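Local coordinates for CrtC domain-containing protein (Fusarium vanettenii 77-13-4, PDB 7A0Q) that acts as a kievitone hydratase, a lyase that probably adds water to the plant isoflavonoid kievitone, at residues I43-L47 with S48-P52; L194-P198 with A199-T203; G326-S330 with K331-G335. All coordinates share one frame; numbering follows the deposited sequence. Where two conformers were deposited one is given.

Interaction 1: residues I43-L47 with S48-P52; sequences IVYGL and SESQP
The hydroxyl of S50 reaches back four residues and donates a hydrogen bond to G46 O, with OG and the carbonyl oxygen 2.7 Å apart. This bond runs fairly close to the C=O direction (152° at the oxygen). A chi1 of -65° sets OG on the side of its own backbone N, which makes the reach possible. The same oxygen also takes a weak, bent bond from S50 N, so one residue grips it with both its amide and its hydroxyl. A better backbone bond runs from S50 N to L47 O at 3.0 Å, although the donor stands well above that carbonyl's plane.

With S50 N on L47 O and Q51 N on S48 O, residues 47 to 51 make two overlapping type I turns, a short helical coil in the loop ahead of strand 58-66.

Van der Waals contacts between carbon and oxygen surround it. Y45 CB lies 3.6 Å from S50 OG, while the phenol reaches on to bond G164 O. The chain of E49, folded over at chi2 (76°), lays OE1 3.4 Å from G46 CA. Q51 CG rests 3.4 Å from L47 O. The polar end of Q51 bonds Y205 OH and N132 O, S48 OG bonds D131 O, and F176 of strand 171-189 packs against L47, S50 and Q51.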
loop_
_atom_site.group_PDB
_atom_site.type_symbol
_atom_site.label_atom_id
_atom_site.label_comp_id
_atom_site.label_asym_id
_atom_site.label_seq_id
_atom_site.Cartn_x
_atom_site.Cartn_y
_atom_site.Cartn_z
ATOM N N ILE A 43 3.749 -1.310 21.040
ATOM C CA ILE A 43 2.703 -1.565 20.044
ATOM C C ILE A 43 1.906 -2.811 20.425
ATOM O O ILE A 43 2.336 -3.647 21.220
ATOM C CB ILE A 43 3.292 -1.671 18.626
ATOM C CG1 ILE A 43 4.268 -2.840 18.526
ATOM C CG2 ILE A 43 3.991 -0.363 18.248
ATOM C CD1 ILE A 43 4.780 -3.082 17.123
ATOM N N VAL A 44 0.696 -2.924 19.871
ATOM C CA VAL A 44 -0.259 -3.884 20.423
ATOM C C VAL A 44 -0.173 -5.277 19.805
ATOM O O VAL A 44 -1.060 -6.108 20.036
ATOM C CB VAL A 44 -1.705 -3.367 20.307
ATOM C CG1 VAL A 44 -1.863 -2.068 21.093
ATOM C CG2 VAL A 44 -2.115 -3.176 18.848
ATOM N N TYR A 45 0.887 -5.561 19.045
ATOM C CA TYR A 45 1.091 -6.913 18.527
ATOM C C TYR A 45 2.562 -7.135 18.209
ATOM O O TYR A 45 3.358 -6.194 18.120
ATOM C CB TYR A 45 0.236 -7.180 17.276
ATOM C CG TYR A 45 0.192 -6.038 16.297
ATOM C CD1 TYR A 45 1.303 -5.695 15.543
ATOM C CD2 TYR A 45 -0.966 -5.280 16.139
ATOM C CE1 TYR A 45 1.269 -4.638 14.646
ATOM C CE2 TYR A 45 -1.012 -4.237 15.257
ATOM C CZ TYR A 45 0.101 -3.908 14.514
ATOM O OH TYR A 45 0.058 -2.866 13.618
ATOM N N GLY A 46 2.911 -8.412 18.057
ATOM C CA GLY A 46 4.168 -8.792 17.408
ATOM C C GLY A 46 3.947 -8.869 15.906
ATOM O O GLY A 46 2.937 -9.392 15.441
ATOM N N LEU A 47 4.900 -8.319 15.153
ATOM C CA LEU A 47 4.783 -8.327 13.698
ATOM C C LEU A 47 4.763 -9.748 13.155
ATOM O O LEU A 47 3.905 -10.103 12.338
ATOM C CB LEU A 47 5.926 -7.538 13.066
ATOM C CG LEU A 47 6.037 -6.085 13.521
ATOM C CD1 LEU A 47 7.000 -5.301 12.639
ATOM C CD2 LEU A 47 4.657 -5.415 13.527
ATOM N N SER A 48 5.723 -10.572 13.590
ATOM C CA SER A 48 5.876 -11.905 13.011
ATOM C C SER A 48 4.617 -12.734 13.207
ATOM O O SER A 48 4.155 -13.420 12.284
ATOM C CB SER A 48 7.076 -12.610 13.659
ATOM O OG SER A 48 8.301 -11.970 13.338
ATOM N N GLU A 49 4.047 -12.671 14.411
ATOM C CA GLU A 49 2.861 -13.432 14.775
ATOM C C GLU A 49 1.609 -12.931 14.065
ATOM O O GLU A 49 0.596 -13.641 14.034
ATOM C CB GLU A 49 2.653 -13.341 16.290
ATOM C CG GLU A 49 3.745 -14.002 17.155
ATOM C CD GLU A 49 5.055 -13.206 17.273
ATOM O OE1 GLU A 49 5.122 -12.025 16.874
ATOM O OE2 GLU A 49 6.039 -13.775 17.796
ATOM N N SER A 50 1.648 -11.717 13.529
ATOM C CA SER A 50 0.516 -11.117 12.837
ATOM C C SER A 50 0.457 -11.483 11.359
ATOM O O SER A 50 -0.529 -11.157 10.682
ATOM C CB SER A 50 0.603 -9.601 12.973
ATOM O OG SER A 50 0.448 -9.262 14.334
ATOM N N GLN A 51 1.484 -12.149 10.833
ATOM C CA GLN A 51 1.584 -12.428 9.410
ATOM C C GLN A 51 0.849 -13.673 8.895
ATOM O O GLN A 51 0.423 -13.663 7.738
ATOM C CB GLN A 51 3.065 -12.547 9.037
ATOM C CG GLN A 51 3.845 -11.231 9.155
ATOM C CD GLN A 51 3.684 -10.392 7.911
ATOM O OE1 GLN A 51 2.597 -9.893 7.635
ATOM N NE2 GLN A 51 4.751 -10.260 7.124
ATOM N N PRO A 52 0.694 -14.754 9.669
ATOM C CA PRO A 52 0.160 -15.996 9.079
ATOM C C PRO A 52 -1.270 -15.888 8.561
ATOM O O PRO A 52 -2.076 -15.056 8.992
ATOM C CB PRO A 52 0.236 -16.995 10.236
ATOM C CG PRO A 52 1.388 -16.525 11.034
ATOM C CD PRO A 52 1.268 -15.024 11.004
#

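Interaction 2: residues L194-P198 with A199-T203; sequences LAIDP and AKSHT
A tight type I turn with an Asx turn laid over it, running from D197 to K200, bends the chain as it passes from strand 192-195 into strand 202-210, both antiparallel to strand 171-189 in the N-terminal lipocalin-like part. D197 sets it up with two of its oxygens. Its carboxylate swings away from the backbone N (chi1 -178°) and over the start of the turn, where OD1 accepts from A199 N at 2.9 Å, met from above the carboxylate plane. Its main-chain O accepts from K200 N at 3.1 Å over a fairly straight bond of 162°. The hydroxyl of S201 gives that oxygen a second bond, OG to D197 O 2.9 Å, and the two donors come from opposite faces of the carbonyl, each well out of its plane. P198, which has no N-H to offer, takes the first corner of the turn and A199 the second.

The side chains add a little more. I196 CG2 lies 3.4 Å from S201 OG. The extended K200 passes obliquely across the D197 carboxylate, its CD 3.9 Å from OD2; the ammonium ends 5.0 Å from that oxygen, NZ to OD2, too far for a salt bridge, though a weak attraction is possible. Farther round, a water donates to both P198 O and S201 O, at 2.7 Å each, joining the exit of the turn to its proline.

Strand 58-66 borders the turn: T66 N bonds S201 OG and the backbones of D197 and T66 bond. I196 packs on I65 of that strand, on T183 of strand 171-189 and on I149 of strand 145-152.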
loop_
_atom_site.group_PDB
_atom_site.type_symbol
_atom_site.label_atom_id
_atom_site.label_comp_id
_atom_site.label_asym_id
_atom_site.label_seq_id
_atom_site.Cartn_x
_atom_site.Cartn_y
_atom_site.Cartn_z
ATOM N N LEU A 194 13.308 -8.904 -16.518
ATOM C CA LEU A 194 14.210 -7.870 -16.030
ATOM C C LEU A 194 14.527 -8.098 -14.561
ATOM O O LEU A 194 13.633 -8.405 -13.768
ATOM C CB LEU A 194 13.601 -6.480 -16.198
ATOM C CG LEU A 194 13.096 -6.091 -17.580
ATOM C CD1 LEU A 194 12.623 -4.657 -17.549
ATOM C CD2 LEU A 194 14.212 -6.268 -18.588
ATOM N N ALA A 195 15.791 -7.915 -14.199
ATOM C CA ALA A 195 16.249 -8.095 -12.825
ATOM C C ALA A 195 16.126 -6.799 -12.033
ATOM O O ALA A 195 16.474 -5.718 -12.517
ATOM C CB ALA A 195 17.703 -8.570 -12.793
ATOM N N ILE A 196 15.632 -6.919 -10.806
ATOM C CA ILE A 196 15.490 -5.772 -9.918
ATOM C C ILE A 196 16.855 -5.393 -9.359
ATOM O O ILE A 196 17.625 -6.258 -8.928
ATOM C CB ILE A 196 14.496 -6.098 -8.793
ATOM C CG1 ILE A 196 13.095 -6.283 -9.386
ATOM C CG2 ILE A 196 14.495 -5.003 -7.717
ATOM C CD1 ILE A 196 12.057 -6.810 -8.372
ATOM N N ASP A 197 17.161 -4.092 -9.358
ATOM C CA ASP A 197 18.388 -3.598 -8.745
ATOM C C ASP A 197 18.111 -3.296 -7.277
ATOM O O ASP A 197 17.451 -2.287 -6.977
ATOM C CB ASP A 197 18.890 -2.351 -9.465
ATOM C CG ASP A 197 20.201 -1.821 -8.897
ATOM O OD1 ASP A 197 20.646 -2.288 -7.831
ATOM O OD2 ASP A 197 20.791 -0.926 -9.535
ATOM N N PRO A 198 18.612 -4.099 -6.334
ATOM C CA PRO A 198 18.281 -3.851 -4.918
ATOM C C PRO A 198 18.843 -2.545 -4.373
ATOM O O PRO A 198 18.356 -2.065 -3.343
ATOM C CB PRO A 198 18.880 -5.059 -4.191
ATOM C CG PRO A 198 19.975 -5.551 -5.104
ATOM C CD PRO A 198 19.560 -5.213 -6.513
ATOM N N ALA A 199 19.843 -1.938 -5.017
ATOM C CA ALA A 199 20.344 -0.669 -4.512
ATOM C C ALA A 199 19.425 0.497 -4.849
ATOM O O ALA A 199 19.540 1.562 -4.231
ATOM C CB ALA A 199 21.749 -0.398 -5.069
ATOM N N LYS A 200 18.513 0.323 -5.804
ATOM C CA LYS A 200 17.714 1.427 -6.315
ATOM C C LYS A 200 16.240 1.049 -6.363
ATOM O O LYS A 200 15.496 1.478 -7.244
ATOM C CB LYS A 200 18.232 1.869 -7.682
ATOM C CG LYS A 200 19.620 2.505 -7.574
ATOM C CD LYS A 200 20.219 2.843 -8.927
ATOM C CE LYS A 200 21.561 3.560 -8.750
ATOM N NZ LYS A 200 22.223 3.844 -10.054
ATOM N N SER A 201 15.800 0.267 -5.378
ATOM C CA SER A 201 14.434 -0.237 -5.306
ATOM C C SER A 201 14.020 -0.286 -3.835
ATOM O O SER A 201 14.864 -0.318 -2.937
ATOM C CB SER A 201 14.322 -1.648 -5.906
ATOM O OG SER A 201 14.627 -1.666 -7.303
ATOM N N HIS A 202 12.710 -0.304 -3.588
ATOM C CA HIS A 202 12.232 -0.633 -2.247
ATOM C C HIS A 202 10.775 -1.042 -2.337
ATOM O O HIS A 202 10.090 -0.736 -3.309
ATOM C CB HIS A 202 12.395 0.529 -1.255
ATOM C CG HIS A 202 11.554 1.729 -1.576
ATOM N ND1 HIS A 202 10.370 2.019 -0.922
ATOM C CD2 HIS A 202 11.733 2.718 -2.485
ATOM C CE1 HIS A 202 9.862 3.137 -1.414
ATOM N NE2 HIS A 202 10.666 3.578 -2.367
ATOM N N THR A 203 10.314 -1.741 -1.307
ATOM C CA THR A 203 8.935 -2.211 -1.262
ATOM C C THR A 203 8.290 -1.726 0.023
ATOM O O THR A 203 8.882 -1.842 1.099
ATOM C CB THR A 203 8.865 -3.747 -1.345
ATOM O OG1 THR A 203 9.351 -4.169 -2.623
ATOM C CG2 THR A 203 7.428 -4.262 -1.175
HETATM O O HOH W 1 15.976 -2.757 -2.398
#

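Interaction 3: residues G326-S330 with K331-G335; sequences GNVHS and KPVQG
V328 and K331 face each other across the tip of a two-residue beta hairpin, with H329 and S330 at the corners of a type I' turn. The tight part is the backbone ladder. V328 N bonds K331 O at 2.9 Å and K331 N answers to V328 O at 3.0 Å; one step on, V333 N reaches G326 O at 2.8 Å, nearly straight (172°), and G326 N returns to V333 O. P332 falls in the non-hydrogen-bonded pair with N327, where the missing N-H costs the ladder nothing, and the strands draw in there to 4.2 Å between N327 CA and P332 CA. A CA-H...O contact from N327 CA to K331 O, 3.2 Å, fills that step. N327 also holds the turn through an Asx motif: chi1 of 83° turns its amide that way, and OD1 accepts from S330 N at 3.0 Å. The side chains of V328 and V333, on one face, cross at an angle, CG2 to CG2 4.0 Å.

The solvent side is looser: H329, S330, K331 and P332 are exposed. K331 keeps only its CB close, against V328 O; its chain, bent at chi2 and chi3, doubles back beside V333, its CE 3.5 Å from V333 CG1.

In the eight-stranded barrel, strand 317-328 pairs with strand 295-308. F297 of the latter packs on both valines, as does I226, while H329 meets F294 edge-to-face.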
loop_
_atom_site.group_PDB
_atom_site.type_symbol
_atom_site.label_atom_id
_atom_site.label_comp_id
_atom_site.label_asym_id
_atom_site.label_seq_id
_atom_site.Cartn_x
_atom_site.Cartn_y
_atom_site.Cartn_z
ATOM N N GLY A 326 5.261 20.066 -1.686
ATOM C CA GLY A 326 4.667 20.702 -0.529
ATOM C C GLY A 326 5.740 21.250 0.383
ATOM O O GLY A 326 6.858 21.523 -0.052
ATOM N N ASN A 327 5.378 21.419 1.648
ATOM C CA ASN A 327 6.323 21.868 2.654
ATOM C C ASN A 327 6.185 20.999 3.889
ATOM O O ASN A 327 5.121 20.440 4.158
ATOM C CB ASN A 327 6.117 23.347 3.036
ATOM C CG ASN A 327 5.029 23.542 4.077
ATOM O OD1 ASN A 327 5.281 23.488 5.287
ATOM N ND2 ASN A 327 3.813 23.778 3.614
ATOM N N VAL A 328 7.284 20.866 4.617
ATOM C CA VAL A 328 7.281 20.271 5.943
ATOM C C VAL A 328 7.954 21.266 6.870
ATOM O O VAL A 328 9.122 21.617 6.658
ATOM C CB VAL A 328 8.001 18.915 5.981
ATOM C CG1 VAL A 328 8.118 18.431 7.412
ATOM C CG2 VAL A 328 7.261 17.900 5.120
ATOM N N HIS A 329 7.214 21.736 7.875
ATOM C CA HIS A 329 7.701 22.758 8.797
ATOM C C HIS A 329 8.288 23.938 8.026
ATOM O O HIS A 329 9.392 24.413 8.299
ATOM C CB HIS A 329 8.712 22.168 9.780
ATOM C CG HIS A 329 8.172 21.017 10.572
ATOM N ND1 HIS A 329 6.936 21.049 11.185
ATOM C CD2 HIS A 329 8.696 19.798 10.845
ATOM C CE1 HIS A 329 6.724 19.900 11.804
ATOM N NE2 HIS A 329 7.775 19.124 11.612
ATOM N N SER A 330 7.535 24.376 7.016
ATOM C CA SER A 330 7.804 25.558 6.198
ATOM C C SER A 330 9.028 25.407 5.301
ATOM O O SER A 330 9.506 26.406 4.747
ATOM C CB SER A 330 7.954 26.818 7.059
ATOM O OG SER A 330 7.025 26.817 8.131
ATOM N N LYS A 331 9.544 24.195 5.130
ATOM C CA LYS A 331 10.637 23.931 4.206
ATOM C C LYS A 331 10.120 23.143 3.012
ATOM O O LYS A 331 9.433 22.130 3.203
ATOM C CB LYS A 331 11.758 23.150 4.903
ATOM C CG LYS A 331 12.892 22.711 3.980
ATOM C CD LYS A 331 13.514 21.390 4.428
ATOM C CE LYS A 331 13.017 20.225 3.582
ATOM N NZ LYS A 331 13.732 18.938 3.875
ATOM N N PRO A 332 10.414 23.565 1.781
ATOM C CA PRO A 332 9.853 22.877 0.611
ATOM C C PRO A 332 10.363 21.449 0.499
ATOM O O PRO A 332 11.538 21.163 0.747
ATOM C CB PRO A 332 10.338 23.727 -0.573
ATOM C CG PRO A 332 10.847 25.011 0.026
ATOM C CD PRO A 332 11.314 24.667 1.403
ATOM N N VAL A 333 9.458 20.544 0.124
ATOM C CA VAL A 333 9.802 19.150 -0.120
ATOM C C VAL A 333 9.102 18.674 -1.384
ATOM O O VAL A 333 8.184 19.309 -1.901
ATOM C CB VAL A 333 9.429 18.219 1.057
ATOM C CG1 VAL A 333 10.126 18.644 2.340
ATOM C CG2 VAL A 333 7.919 18.158 1.233
ATOM N N GLN A 334 9.554 17.522 -1.873
ATOM C CA GLN A 334 8.871 16.792 -2.928
ATOM C C GLN A 334 9.000 15.305 -2.630
ATOM O O GLN A 334 9.870 14.879 -1.864
ATOM C CB GLN A 334 9.440 17.124 -4.314
ATOM C CG GLN A 334 10.907 16.787 -4.464
ATOM C CD GLN A 334 11.447 17.131 -5.841
ATOM O OE1 GLN A 334 11.105 18.164 -6.415
ATOM N NE2 GLN A 334 12.284 16.256 -6.381
ATOM N N GLY A 335 8.117 14.515 -3.222
ATOM C CA GLY A 335 8.207 13.085 -3.024
ATOM C C GLY A 335 7.270 12.335 -3.933
ATOM O O GLY A 335 6.737 12.887 -4.897
#

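How the interactions relate
From the N terminus, the three contacts follow in series, each shaping a local bend of the chain, and none nests within or crosses another. Interaction 1 coils the loop that leads into strand 58-66; interaction 2 turns the chain from strand 192-195 into strand 202-210; interaction 3, the one full reversal, closes the last hairpin of the C-terminal barrel. No two touch: nearest atoms are about 11 Å apart for interactions 1 and 2 and about 10 Å for 2 and 3. Strand 202-210 links the first two, since Y205 on it bonds Q51. H202 bonds Y336 on strand 331-343, the strand that leaves interaction 3, and so ties the two lipocalin-like parts together.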